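Local structure of dTDP-4-dehydrorhamnose reductase (Sulfolobus tokodaii, 2GGS) at residues Gly10-Glu15 / Lys188-Ile193; Ile83-Val88 / Glu138-Gln143; Lys178-Pro183 / Gly209-Arg214. The protein binds NADPH and probably acts as a dTDP-4-dehydrorhamnose reductase, an oxidoreductase of the NADP-binding Rossmann superfamily. All blocks are in the same frame, centred on the assembly; numbering follows the deposited sequence.

Contact 1: residues Gly10-Glu15 / Lys188-Ile193; sequences GQLGIE and KLASAI. With NDP (NADPH dihydro-nicotinamide-adenine-dinucleotide phosphate), chain C.
Segments 11-15 and 188-193, parts of helices 11-20 and 186-199, cross at -58° with their axes 8.8 Å apart, where Leu12 meets Leu189, Ala190 and Ile193. Helix 11-20 is the first helix of the Rossmann fold, whose N-terminal end faces the dinucleotide pyrophosphate. Helix 186-199, from much later in the chain, packs on one side of it. The nearest CA atoms are those of Glu15 and Ala190. Leu12 carries most of the contact. Its CG lies anti to the backbone N (chi1 175°), and this swings both methyls toward the other helix although CB itself does not point there. CD1 sits 3.8 Å from Leu189 CG and also touches the backbone N of Ala190. The two leucine side chains cross at about a right angle. CD2 meets Leu189 CD2 and, tip to tip, CD1 of Ile193 at 3.9 Å. One turn on, where the CA atoms are nearest, the single CB of Ala190 rests on Glu15 CB at 3.8 Å. The Glu15 carboxylate turns to other partners, forming salt bridges with Arg156 and Arg18. Leu16 and Leu19, farther along helix 11-20, also touch Ala190. All the touching residues are buried, and no hydrogen bond links the two segments. The polar work is done at the helix start, where Gly10 is the N-cap. Gly10 has no side chain, and its backbone lies close against the NADPH. Gln11 N donates to NADPH O2A at 3.0 Å. The next amide serves the other phosphate: Leu12 N donates to NADPH O1N at 3.0 Å, with a nearly straight N-H...O angle of 176°.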
loop_
_atom_site.group_PDB
_atom_site.type_symbol
_atom_site.label_atom_id
_atom_site.label_comp_id
_atom_site.label_asym_id
_atom_site.label_seq_id
_atom_site.Cartn_x
_atom_site.Cartn_y
_atom_site.Cartn_z
ATOM N N GLY A 10 -10.164 1.531 1.757
ATOM C CA GLY A 10 -9.112 2.278 1.039
ATOM C C GLY A 10 -8.944 1.703 -0.373
ATOM O O GLY A 10 -9.684 0.810 -0.795
ATOM N N GLN A 11 -7.918 2.170 -1.077
ATOM C CA GLN A 11 -7.767 1.784 -2.483
ATOM C C GLN A 11 -7.571 0.283 -2.656
ATOM O O GLN A 11 -8.317 -0.382 -3.390
ATOM C CB GLN A 11 -6.577 2.495 -3.102
ATOM C CG GLN A 11 -6.556 4.009 -3.034
ATOM C CD GLN A 11 -5.422 4.561 -3.846
ATOM O OE1 GLN A 11 -4.230 4.524 -3.420
ATOM N NE2 GLN A 11 -5.752 5.150 -4.965
ATOM N N LEU A 12 -6.582 -0.258 -1.934
ATOM C CA LEU A 12 -6.292 -1.681 -1.977
ATOM C C LEU A 12 -7.458 -2.463 -1.367
ATOM O O LEU A 12 -7.926 -3.410 -1.961
ATOM C CB LEU A 12 -4.976 -1.995 -1.249
ATOM C CG LEU A 12 -4.707 -3.499 -1.175
ATOM C CD1 LEU A 12 -4.578 -4.093 -2.612
ATOM C CD2 LEU A 12 -3.376 -3.664 -0.432
ATOM N N GLY A 13 -7.983 -2.012 -0.215
ATOM C CA GLY A 13 -9.047 -2.741 0.442
ATOM C C GLY A 13 -10.302 -2.912 -0.393
ATOM O O GLY A 13 -10.889 -3.958 -0.373
ATOM N N ILE A 14 -10.728 -1.865 -1.103
ATOM C CA ILE A 14 -11.902 -1.957 -2.004
ATOM C C ILE A 14 -11.720 -3.104 -2.995
ATOM O O ILE A 14 -12.618 -3.919 -3.180
ATOM C CB ILE A 14 -12.178 -0.650 -2.707
ATOM C CG1 ILE A 14 -12.680 0.350 -1.653
ATOM C CG2 ILE A 14 -13.276 -0.818 -3.821
ATOM C CD1 ILE A 14 -12.707 1.772 -2.100
ATOM N N GLU A 15 -10.535 -3.121 -3.608
ATOM C CA GLU A 15 -10.227 -4.109 -4.616
ATOM C C GLU A 15 -10.084 -5.518 -4.022
ATOM O O GLU A 15 -10.597 -6.487 -4.604
ATOM C CB GLU A 15 -9.007 -3.673 -5.433
ATOM C CG GLU A 15 -9.260 -2.353 -6.210
ATOM C CD GLU A 15 -10.431 -2.435 -7.158
ATOM O OE1 GLU A 15 -10.612 -3.496 -7.807
ATOM O OE2 GLU A 15 -11.183 -1.432 -7.286
ATOM N N LYS A 188 -4.493 -4.725 -9.587
ATOM C CA LYS A 188 -3.442 -5.715 -9.873
ATOM C C LYS A 188 -2.788 -6.238 -8.616
ATOM O O LYS A 188 -2.547 -7.456 -8.487
ATOM C CB LYS A 188 -2.388 -5.148 -10.835
ATOM C CG LYS A 188 -2.951 -4.916 -12.231
ATOM C CD LYS A 188 -3.260 -6.241 -12.962
ATOM C CE LYS A 188 -3.689 -5.944 -14.397
ATOM N NZ LYS A 188 -4.695 -6.916 -14.945
ATOM N N LEU A 189 -2.503 -5.319 -7.687
ATOM C CA LEU A 189 -1.985 -5.687 -6.352
ATOM C C LEU A 189 -2.965 -6.635 -5.645
ATOM O O LEU A 189 -2.552 -7.628 -5.082
ATOM C CB LEU A 189 -1.715 -4.435 -5.503
ATOM C CG LEU A 189 -1.125 -4.815 -4.135
ATOM C CD1 LEU A 189 0.091 -5.795 -4.224
ATOM C CD2 LEU A 189 -0.757 -3.554 -3.373
ATOM N N ALA A 190 -4.268 -6.343 -5.682
ATOM C CA ALA A 190 -5.267 -7.211 -5.015
ATOM C C ALA A 190 -5.263 -8.619 -5.601
ATOM O O ALA A 190 -5.284 -9.599 -4.853
ATOM C CB ALA A 190 -6.607 -6.616 -5.126
ATOM N N SER A 191 -5.195 -8.682 -6.932
ATOM C CA SER A 191 -5.144 -9.966 -7.640
ATOM C C SER A 191 -3.902 -10.777 -7.209
ATOM O O SER A 191 -4.010 -12.002 -6.975
ATOM C CB SER A 191 -5.184 -9.743 -9.145
ATOM O OG SER A 191 -5.083 -10.997 -9.810
ATOM N N ALA A 192 -2.755 -10.110 -7.072
ATOM C CA ALA A 192 -1.541 -10.780 -6.595
ATOM C C ALA A 192 -1.702 -11.297 -5.194
ATOM O O ALA A 192 -1.340 -12.433 -4.886
ATOM C CB ALA A 192 -0.347 -9.867 -6.698
ATOM N N ILE A 193 -2.288 -10.461 -4.316
ATOM C CA ILE A 193 -2.448 -10.848 -2.931
ATOM C C ILE A 193 -3.362 -12.074 -2.806
ATOM O O ILE A 193 -3.026 -13.021 -2.069
ATOM C CB ILE A 193 -2.923 -9.639 -2.066
ATOM C CG1 ILE A 193 -1.774 -8.619 -1.955
ATOM C CG2 ILE A 193 -3.388 -10.118 -0.641
ATOM C CD1 ILE A 193 -2.177 -7.207 -1.406
HETATM P PA NDP C . -5.678 4.331 1.598
HETATM O O1A NDP C . -5.206 5.641 2.077
HETATM O O2A NDP C . -6.539 4.403 0.394
HETATM O O5B NDP C . -6.464 3.541 2.718
HETATM C C5B NDP C . -6.084 3.646 4.079
HETATM C C4B NDP C . -7.020 2.732 4.827
HETATM O O4B NDP C . -6.578 2.692 6.186
HETATM C C3B NDP C . -8.472 3.178 4.774
HETATM O O3B NDP C . -9.280 2.044 4.608
HETATM C C2B NDP C . -8.661 3.766 6.179
HETATM O O2B NDP C . -9.998 3.613 6.547
HETATM C C1B NDP C . -7.749 2.842 6.974
HETATM N N9A NDP C . -7.390 3.434 8.267
HETATM C C8A NDP C . -6.578 4.505 8.485
HETATM N N7A NDP C . -6.533 4.741 9.828
HETATM C C5A NDP C . -7.313 3.827 10.430
HETATM C C6A NDP C . -7.647 3.605 11.772
HETATM N N6A NDP C . -7.228 4.470 12.737
HETATM N N1A NDP C . -8.511 2.576 12.033
HETATM C C2A NDP C . -9.045 1.747 11.054
HETATM N N3A NDP C . -8.724 1.985 9.739
HETATM C C4A NDP C . -7.883 3.006 9.454
HETATM O O3 NDP C . -4.305 3.484 1.426
HETATM P PN NDP C . -3.951 2.430 0.245
HETATM O O1N NDP C . -5.025 1.514 -0.069
HETATM O O2N NDP C . -3.354 3.303 -0.791
HETATM O O5D NDP C . -2.729 1.672 0.946
HETATM C C5D NDP C . -2.877 0.326 1.389
HETATM C C4D NDP C . -1.619 -0.172 2.090
HETATM O O4D NDP C . -0.550 -0.105 1.175
HETATM C C3D NDP C . -1.198 0.652 3.304
HETATM O O3D NDP C . -0.608 -0.282 4.167
HETATM C C2D NDP C . -0.150 1.592 2.762
HETATM O O2D NDP C . 0.718 2.020 3.798
HETATM C C1D NDP C . 0.527 0.649 1.737
HETATM N N1N NDP C . 1.218 1.421 0.697
HETATM C C2N NDP C . 0.525 2.431 0.086
HETATM C C3N NDP C . 1.026 3.083 -1.032
HETATM C C7N NDP C . 0.218 4.175 -1.655
HETATM O O7N NDP C . 0.820 4.990 -2.634
HETATM N N7N NDP C . -1.042 4.370 -1.271
HETATM C C4N NDP C . 2.378 2.703 -1.606
HETATM C C5N NDP C . 3.085 1.605 -0.847
HETATM C C6N NDP C . 2.461 1.012 0.257
HETATM P P2B NDP C . -11.070 4.880 6.518
HETATM O O1X NDP C . -12.366 4.176 6.531
HETATM O O2X NDP C . -10.828 5.693 5.291
HETATM O O3X NDP C . -10.856 5.781 7.761
#

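Contact 2: residues Ile83-Val88 / Glu138-Gln143; sequences INAEAV and ETFALQ. With NDP (NADPH dihydro-nicotinamide-adenine-dinucleotide phosphate), chain C.
Phe140 reaches from helix 129-141 across to helix 77-97, two helices of the Rossmann-type domain. Its CB lies 4.0 Å from Val88 CG1. CG is turned anti to the carbonyl carbon (chi1 -71°), which brings the ring up to the backbone of Ala85 and Glu86. CD2 comes to 3.1 Å from Ala85 O, approaching obliquely. CE2 reaches Ala85 CB at 4.0 Å and lies 3.9 Å from Glu86 CA. Tyr81 and Arg89 of helix 77-97 also touch this side chain. Beside Phe140, Val88 CG1 packs on Ala141 CB at 3.8 Å, so this one methyl touches both residues. Helix 77-97 has a wider pi-type turn at 83-86. The carbonyl beside the ring is already used within the helix, since Val88 N donates to Ala85 O at 3.0 Å. Past the helix end, the Gln143 amide folds back and NE2 donates to Phe140 O at 3.2 Å, with that oxygen in the amide plane. Ile83, on another side of its helix, lays CG1 and CD1 against the NADPH adenine, with CG1 3.6 Å from N7A. No hydrogen bond crosses between the two segments. The contact therefore rests on apolar packing, with the ring set obliquely beside Ala85 O, and it joins helix 77-97, whose Ile83 touches the adenine, to helix 129-141.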
loop_
_atom_site.group_PDB
_atom_site.type_symbol
_atom_site.label_atom_id
_atom_site.label_comp_id
_atom_site.label_asym_id
_atom_site.label_seq_id
_atom_site.Cartn_x
_atom_site.Cartn_y
_atom_site.Cartn_z
ATOM N N ILE A 83 -1.081 4.179 14.288
ATOM C CA ILE A 83 -1.814 3.378 13.291
ATOM C C ILE A 83 -0.825 2.580 12.432
ATOM O O ILE A 83 -1.088 1.413 12.168
ATOM C CB ILE A 83 -2.802 4.219 12.425
ATOM C CG1 ILE A 83 -3.657 3.357 11.470
ATOM C CG2 ILE A 83 -2.063 5.329 11.633
ATOM C CD1 ILE A 83 -4.368 2.167 12.080
ATOM N N ASN A 84 0.279 3.217 12.024
ATOM C CA ASN A 84 1.195 2.551 11.077
ATOM C C ASN A 84 2.103 1.545 11.734
ATOM O O ASN A 84 2.592 0.600 11.065
ATOM C CB ASN A 84 2.043 3.593 10.367
ATOM C CG ASN A 84 1.269 4.375 9.346
ATOM O OD1 ASN A 84 0.116 4.062 9.012
ATOM N ND2 ASN A 84 1.936 5.384 8.795
ATOM N N ALA A 85 2.325 1.715 13.038
ATOM C CA ALA A 85 3.214 0.818 13.760
ATOM C C ALA A 85 2.498 0.106 14.917
ATOM O O ALA A 85 2.328 -1.117 14.914
ATOM C CB ALA A 85 4.472 1.556 14.245
ATOM N N GLU A 86 2.020 0.868 15.907
ATOM C CA GLU A 86 1.602 0.201 17.145
ATOM C C GLU A 86 0.383 -0.723 16.949
ATOM O O GLU A 86 0.325 -1.754 17.573
ATOM C CB GLU A 86 1.309 1.247 18.244
ATOM C CG GLU A 86 1.366 0.631 19.648
ATOM C CD GLU A 86 1.421 1.683 20.740
ATOM O OE1 GLU A 86 1.214 2.878 20.429
ATOM O OE2 GLU A 86 1.666 1.282 21.896
ATOM N N ALA A 87 -0.557 -0.360 16.078
ATOM C CA ALA A 87 -1.746 -1.188 15.823
ATOM C C ALA A 87 -1.329 -2.568 15.370
ATOM O O ALA A 87 -1.994 -3.563 15.691
ATOM C CB ALA A 87 -2.691 -0.535 14.799
ATOM N N VAL A 88 -0.212 -2.613 14.609
ATOM C CA VAL A 88 0.283 -3.890 14.084
ATOM C C VAL A 88 0.654 -4.826 15.231
ATOM O O VAL A 88 0.428 -6.040 15.143
ATOM C CB VAL A 88 1.472 -3.706 13.105
ATOM C CG1 VAL A 88 1.901 -5.089 12.542
ATOM C CG2 VAL A 88 1.084 -2.786 11.972
ATOM N N GLU A 138 6.408 -2.972 10.184
ATOM C CA GLU A 138 7.031 -4.197 9.645
ATOM C C GLU A 138 7.708 -4.991 10.735
ATOM O O GLU A 138 7.715 -6.240 10.730
ATOM C CB GLU A 138 8.149 -3.890 8.631
ATOM C CG GLU A 138 7.724 -3.450 7.328
ATOM C CD GLU A 138 8.819 -3.645 6.299
ATOM O OE1 GLU A 138 8.569 -3.247 5.154
ATOM O OE2 GLU A 138 9.914 -4.172 6.656
ATOM N N THR A 139 8.336 -4.268 11.645
ATOM C CA THR A 139 9.119 -4.880 12.701
ATOM C C THR A 139 8.180 -5.619 13.642
ATOM O O THR A 139 8.434 -6.778 14.019
ATOM C CB THR A 139 9.992 -3.827 13.389
ATOM O OG1 THR A 139 10.788 -3.157 12.382
ATOM C CG2 THR A 139 10.913 -4.448 14.450
ATOM N N PHE A 140 7.054 -4.999 13.998
ATOM C CA PHE A 140 6.082 -5.743 14.803
ATOM C C PHE A 140 5.508 -6.953 14.067
ATOM O O PHE A 140 5.162 -7.948 14.704
ATOM C CB PHE A 140 4.898 -4.854 15.210
ATOM C CG PHE A 140 5.218 -3.791 16.235
ATOM C CD1 PHE A 140 5.759 -4.105 17.489
ATOM C CD2 PHE A 140 4.924 -2.449 15.943
ATOM C CE1 PHE A 140 5.972 -3.073 18.444
ATOM C CE2 PHE A 140 5.132 -1.386 16.886
ATOM C CZ PHE A 140 5.672 -1.721 18.139
ATOM N N ALA A 141 5.368 -6.843 12.742
ATOM C CA ALA A 141 4.737 -7.872 11.893
ATOM C C ALA A 141 5.646 -9.074 11.615
ATOM O O ALA A 141 5.153 -10.131 11.206
ATOM C CB ALA A 141 4.261 -7.275 10.606
ATOM N N LEU A 142 6.944 -8.915 11.867
ATOM C CA LEU A 142 7.934 -9.977 11.593
ATOM C C LEU A 142 7.676 -11.184 12.469
ATOM O O LEU A 142 7.887 -11.112 13.668
ATOM C CB LEU A 142 9.374 -9.463 11.790
ATOM C CG LEU A 142 9.939 -8.729 10.582
ATOM C CD1 LEU A 142 11.093 -7.762 10.949
ATOM C CD2 LEU A 142 10.397 -9.753 9.534
ATOM N N GLN A 143 7.198 -12.275 11.856
ATOM C CA GLN A 143 6.856 -13.490 12.591
ATOM C C GLN A 143 7.188 -14.695 11.719
ATOM O O GLN A 143 7.107 -14.609 10.488
ATOM C CB GLN A 143 5.368 -13.517 13.009
ATOM C CG GLN A 143 4.874 -12.317 13.826
ATOM C CD GLN A 143 5.537 -12.200 15.202
ATOM O OE1 GLN A 143 5.880 -13.203 15.825
ATOM N NE2 GLN A 143 5.718 -10.962 15.679
HETATM P PA NDP C . -5.678 4.331 1.598
HETATM O O1A NDP C . -5.206 5.641 2.077
HETATM O O2A NDP C . -6.539 4.403 0.394
HETATM O O5B NDP C . -6.464 3.541 2.718
HETATM C C5B NDP C . -6.084 3.646 4.079
HETATM C C4B NDP C . -7.020 2.732 4.827
HETATM O O4B NDP C . -6.578 2.692 6.186
HETATM C C3B NDP C . -8.472 3.178 4.774
HETATM O O3B NDP C . -9.280 2.044 4.608
HETATM C C2B NDP C . -8.661 3.766 6.179
HETATM O O2B NDP C . -9.998 3.613 6.547
HETATM C C1B NDP C . -7.749 2.842 6.974
HETATM N N9A NDP C . -7.390 3.434 8.267
HETATM C C8A NDP C . -6.578 4.505 8.485
HETATM N N7A NDP C . -6.533 4.741 9.828
HETATM C C5A NDP C . -7.313 3.827 10.430
HETATM C C6A NDP C . -7.647 3.605 11.772
HETATM N N6A NDP C . -7.228 4.470 12.737
HETATM N N1A NDP C . -8.511 2.576 12.033
HETATM C C2A NDP C . -9.045 1.747 11.054
HETATM N N3A NDP C . -8.724 1.985 9.739
HETATM C C4A NDP C . -7.883 3.006 9.454
HETATM O O3 NDP C . -4.305 3.484 1.426
HETATM P PN NDP C . -3.951 2.430 0.245
HETATM O O1N NDP C . -5.025 1.514 -0.069
HETATM O O2N NDP C . -3.354 3.303 -0.791
HETATM O O5D NDP C . -2.729 1.672 0.946
HETATM C C5D NDP C . -2.877 0.326 1.389
HETATM C C4D NDP C . -1.619 -0.172 2.090
HETATM O O4D NDP C . -0.550 -0.105 1.175
HETATM C C3D NDP C . -1.198 0.652 3.304
HETATM O O3D NDP C . -0.608 -0.282 4.167
HETATM C C2D NDP C . -0.150 1.592 2.762
HETATM O O2D NDP C . 0.718 2.020 3.798
HETATM C C1D NDP C . 0.527 0.649 1.737
HETATM N N1N NDP C . 1.218 1.421 0.697
HETATM C C2N NDP C . 0.525 2.431 0.086
HETATM C C3N NDP C . 1.026 3.083 -1.032
HETATM C C7N NDP C . 0.218 4.175 -1.655
HETATM O O7N NDP C . 0.820 4.990 -2.634
HETATM N N7N NDP C . -1.042 4.370 -1.271
HETATM C C4N NDP C . 2.378 2.703 -1.606
HETATM C C5N NDP C . 3.085 1.605 -0.847
HETATM C C6N NDP C . 2.461 1.012 0.257
HETATM P P2B NDP C . -11.070 4.880 6.518
HETATM O O1X NDP C . -12.366 4.176 6.531
HETATM O O2X NDP C . -10.828 5.693 5.291
HETATM O O3X NDP C . -10.856 5.781 7.761
#

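Contact 3: residues Lys178-Pro183 / Gly209-Arg214; sequences KGYYSP and GERISR
Ser182 O accepts a hydrogen bond from Gly209 N at 2.8 Å, the shortest direct hydrogen bond across this contact. The donor stands above the carbonyl plane, 55° out of it. Close by, a water bridges the segments, donating to Pro183 O and accepting from Glu210 N. Gly209 CA lies 3.4 Å from Pro183 O, a CA-H...O contact. Farther along, Tyr181 and Ile212 form a hydrogen-bonded antiparallel pair. Ile212 N donates to Tyr181 O at 2.9 Å, and Tyr181 N donates back to Ile212 O. Tyr180 and Ser213 make the adjoining non-hydrogen-bonded pair. This two-stranded antiparallel sheet, 180-181 with 212-213, is separate from the large parallel Rossmann sheet. Strand 212-213 leads directly into helix 214-224, with Ser213 as the N-cap and its OG bonded to Glu216 N. Arg214 N extends the pairing by donating to Gly179 O. Each tyrosine carries an arginine in a cation-pi stack, on opposite faces of the small sheet. The Arg211 chain is extended from CG to NE and lays its guanidinium flat on Tyr180. The planes are 12° apart, and CZ is 3.7 Å from the ring centroid. NH2 sits over the middle of the ring, while NE forms a salt bridge with Asp247. Arg214 instead bends at chi2 (84°), which brings its guanidinium over Tyr181. Its CZ stands 4.1 Å from that centroid, offset toward the rim. Pro183 CD covers the opposite face of the Tyr181 ring, so the ring is held between proline and arginine. At the edge of the Arg214 guanidinium, NH1 lies 3.0 Å from Tyr180 O. Ile212 CG2 packs against Pro183 CD at 3.6 Å, and Leu217 of the following helix touches both residues.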
loop_
_atom_site.group_PDB
_atom_site.type_symbol
_atom_site.label_atom_id
_atom_site.label_comp_id
_atom_site.label_asym_id
_atom_site.label_seq_id
_atom_site.Cartn_x
_atom_site.Cartn_y
_atom_site.Cartn_z
ATOM N N LYS A 178 11.401 14.554 -9.609
ATOM C CA LYS A 178 12.512 13.836 -10.236
ATOM C C LYS A 178 12.920 12.646 -9.381
ATOM O O LYS A 178 13.686 12.796 -8.424
ATOM C CB LYS A 178 13.717 14.760 -10.473
ATOM C CG LYS A 178 14.870 14.125 -11.282
ATOM C CD LYS A 178 16.008 15.145 -11.470
ATOM C CE LYS A 178 17.311 14.534 -11.903
ATOM N NZ LYS A 178 18.382 15.561 -11.691
ATOM N N GLY A 179 12.415 11.471 -9.754
ATOM C CA GLY A 179 12.750 10.230 -9.067
ATOM C C GLY A 179 11.876 9.109 -9.588
ATOM O O GLY A 179 10.938 9.359 -10.362
ATOM N N TYR A 180 12.168 7.896 -9.129
ATOM C CA TYR A 180 11.646 6.638 -9.716
ATOM C C TYR A 180 10.802 6.035 -8.614
ATOM O O TYR A 180 11.234 6.029 -7.449
ATOM C CB TYR A 180 12.759 5.756 -10.179
ATOM C CG TYR A 180 13.576 6.440 -11.267
ATOM C CD1 TYR A 180 14.571 7.325 -10.919
ATOM C CD2 TYR A 180 13.331 6.185 -12.623
ATOM C CE1 TYR A 180 15.305 7.975 -11.867
ATOM C CE2 TYR A 180 14.092 6.841 -13.632
ATOM C CZ TYR A 180 15.079 7.725 -13.222
ATOM O OH TYR A 180 15.874 8.384 -14.149
ATOM N N TYR A 181 9.723 5.368 -8.961
ATOM C CA TYR A 181 9.263 4.200 -8.242
ATOM C C TYR A 181 8.605 3.090 -9.049
ATOM O O TYR A 181 8.874 2.971 -10.247
ATOM C CB TYR A 181 8.232 4.846 -7.237
ATOM C CG TYR A 181 6.921 5.422 -7.851
ATOM C CD1 TYR A 181 6.900 6.037 -9.127
ATOM C CD2 TYR A 181 5.727 5.393 -7.126
ATOM C CE1 TYR A 181 5.725 6.536 -9.688
ATOM C CE2 TYR A 181 4.538 5.922 -7.659
ATOM C CZ TYR A 181 4.535 6.490 -8.943
ATOM O OH TYR A 181 3.347 6.959 -9.471
ATOM N N SER A 182 7.749 2.272 -8.414
ATOM C CA SER A 182 7.187 1.128 -9.100
ATOM C C SER A 182 5.640 1.017 -8.928
ATOM O O SER A 182 5.144 0.089 -8.294
ATOM C CB SER A 182 7.885 -0.175 -8.637
ATOM O OG SER A 182 8.004 -0.188 -7.255
ATOM N N PRO A 183 4.900 1.943 -9.550
ATOM C CA PRO A 183 3.466 2.051 -9.264
ATOM C C PRO A 183 2.700 0.802 -9.719
ATOM O O PRO A 183 2.957 0.269 -10.809
ATOM C CB PRO A 183 3.037 3.279 -10.081
ATOM C CG PRO A 183 4.082 3.361 -11.212
ATOM C CD PRO A 183 5.355 2.970 -10.516
ATOM N N GLY A 209 5.106 -2.539 -9.361
ATOM C CA GLY A 209 5.073 -2.363 -10.817
ATOM C C GLY A 209 6.469 -2.271 -11.415
ATOM O O GLY A 209 7.439 -2.571 -10.778
ATOM N N GLU A 210 6.545 -1.861 -12.674
ATOM C CA GLU A 210 7.836 -1.656 -13.333
ATOM C C GLU A 210 8.394 -0.299 -12.908
ATOM O O GLU A 210 7.638 0.664 -12.684
ATOM C CB GLU A 210 7.637 -1.681 -14.859
ATOM C CG GLU A 210 7.091 -2.976 -15.405
ATOM C CD GLU A 210 8.198 -3.880 -15.930
ATOM O OE1 GLU A 210 7.878 -5.014 -16.331
ATOM O OE2 GLU A 210 9.386 -3.474 -15.906
ATOM N N ARG A 211 9.720 -0.216 -12.783
ATOM C CA ARG A 211 10.386 1.044 -12.435
ATOM C C ARG A 211 10.089 2.140 -13.479
ATOM O O ARG A 211 10.272 1.912 -14.675
ATOM C CB ARG A 211 11.893 0.831 -12.341
ATOM C CG ARG A 211 12.721 2.128 -12.100
ATOM C CD ARG A 211 14.219 1.726 -11.970
ATOM N NE ARG A 211 15.112 2.843 -11.683
ATOM C CZ ARG A 211 15.620 3.671 -12.595
ATOM N NH1 ARG A 211 15.344 3.505 -13.880
ATOM N NH2 ARG A 211 16.445 4.644 -12.211
ATOM N N ILE A 212 9.633 3.308 -13.025
ATOM C CA ILE A 212 9.330 4.419 -13.917
ATOM C C ILE A 212 9.519 5.731 -13.180
ATOM O O ILE A 212 9.386 5.784 -11.956
ATOM C CB ILE A 212 7.862 4.300 -14.478
ATOM C CG1 ILE A 212 7.626 5.175 -15.723
ATOM C CG2 ILE A 212 6.834 4.634 -13.365
ATOM C CD1 ILE A 212 6.233 4.984 -16.374
ATOM N N SER A 213 9.868 6.787 -13.921
ATOM C CA SER A 213 9.985 8.107 -13.320
ATOM C C SER A 213 8.604 8.754 -13.245
ATOM O O SER A 213 7.707 8.443 -14.048
ATOM C CB SER A 213 10.990 8.983 -14.123
ATOM O OG SER A 213 10.433 9.406 -15.365
ATOM N N ARG A 214 8.413 9.683 -12.299
ATOM C CA ARG A 214 7.127 10.374 -12.260
ATOM C C ARG A 214 6.875 11.152 -13.544
ATOM O O ARG A 214 5.741 11.244 -14.014
ATOM C CB ARG A 214 7.093 11.347 -11.075
ATOM C CG ARG A 214 6.677 10.688 -9.753
ATOM C CD ARG A 214 7.793 10.034 -9.057
ATOM N NE ARG A 214 7.437 9.638 -7.678
ATOM C CZ ARG A 214 8.201 8.887 -6.898
ATOM N NH1 ARG A 214 9.361 8.408 -7.337
ATOM N NH2 ARG A 214 7.793 8.601 -5.666
HETATM O O HOH W 1 3.683 -0.631 -13.264
#

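In the fold
From the N terminus, strand 3-6 leads into helix 11-20, which opens contact 1. Contact 2 opens on helix 77-97 and closes on helix 129-141, so its loop is nested inside that of contact 1. Contact 3 opens next, at 178-183. Contact 1 closes soon after on helix 186-199, and contact 3 closes last at 209-214, so these two loops cross. Contacts 2 and 3 are in series, on opposite sides of the chain's centre. Contacts 1 and 2 join helices of the Rossmann domain, and both touch NADPH. Contact 3 pairs two short strands away from the main sheet, its centre about 19 Å from that of contact 1.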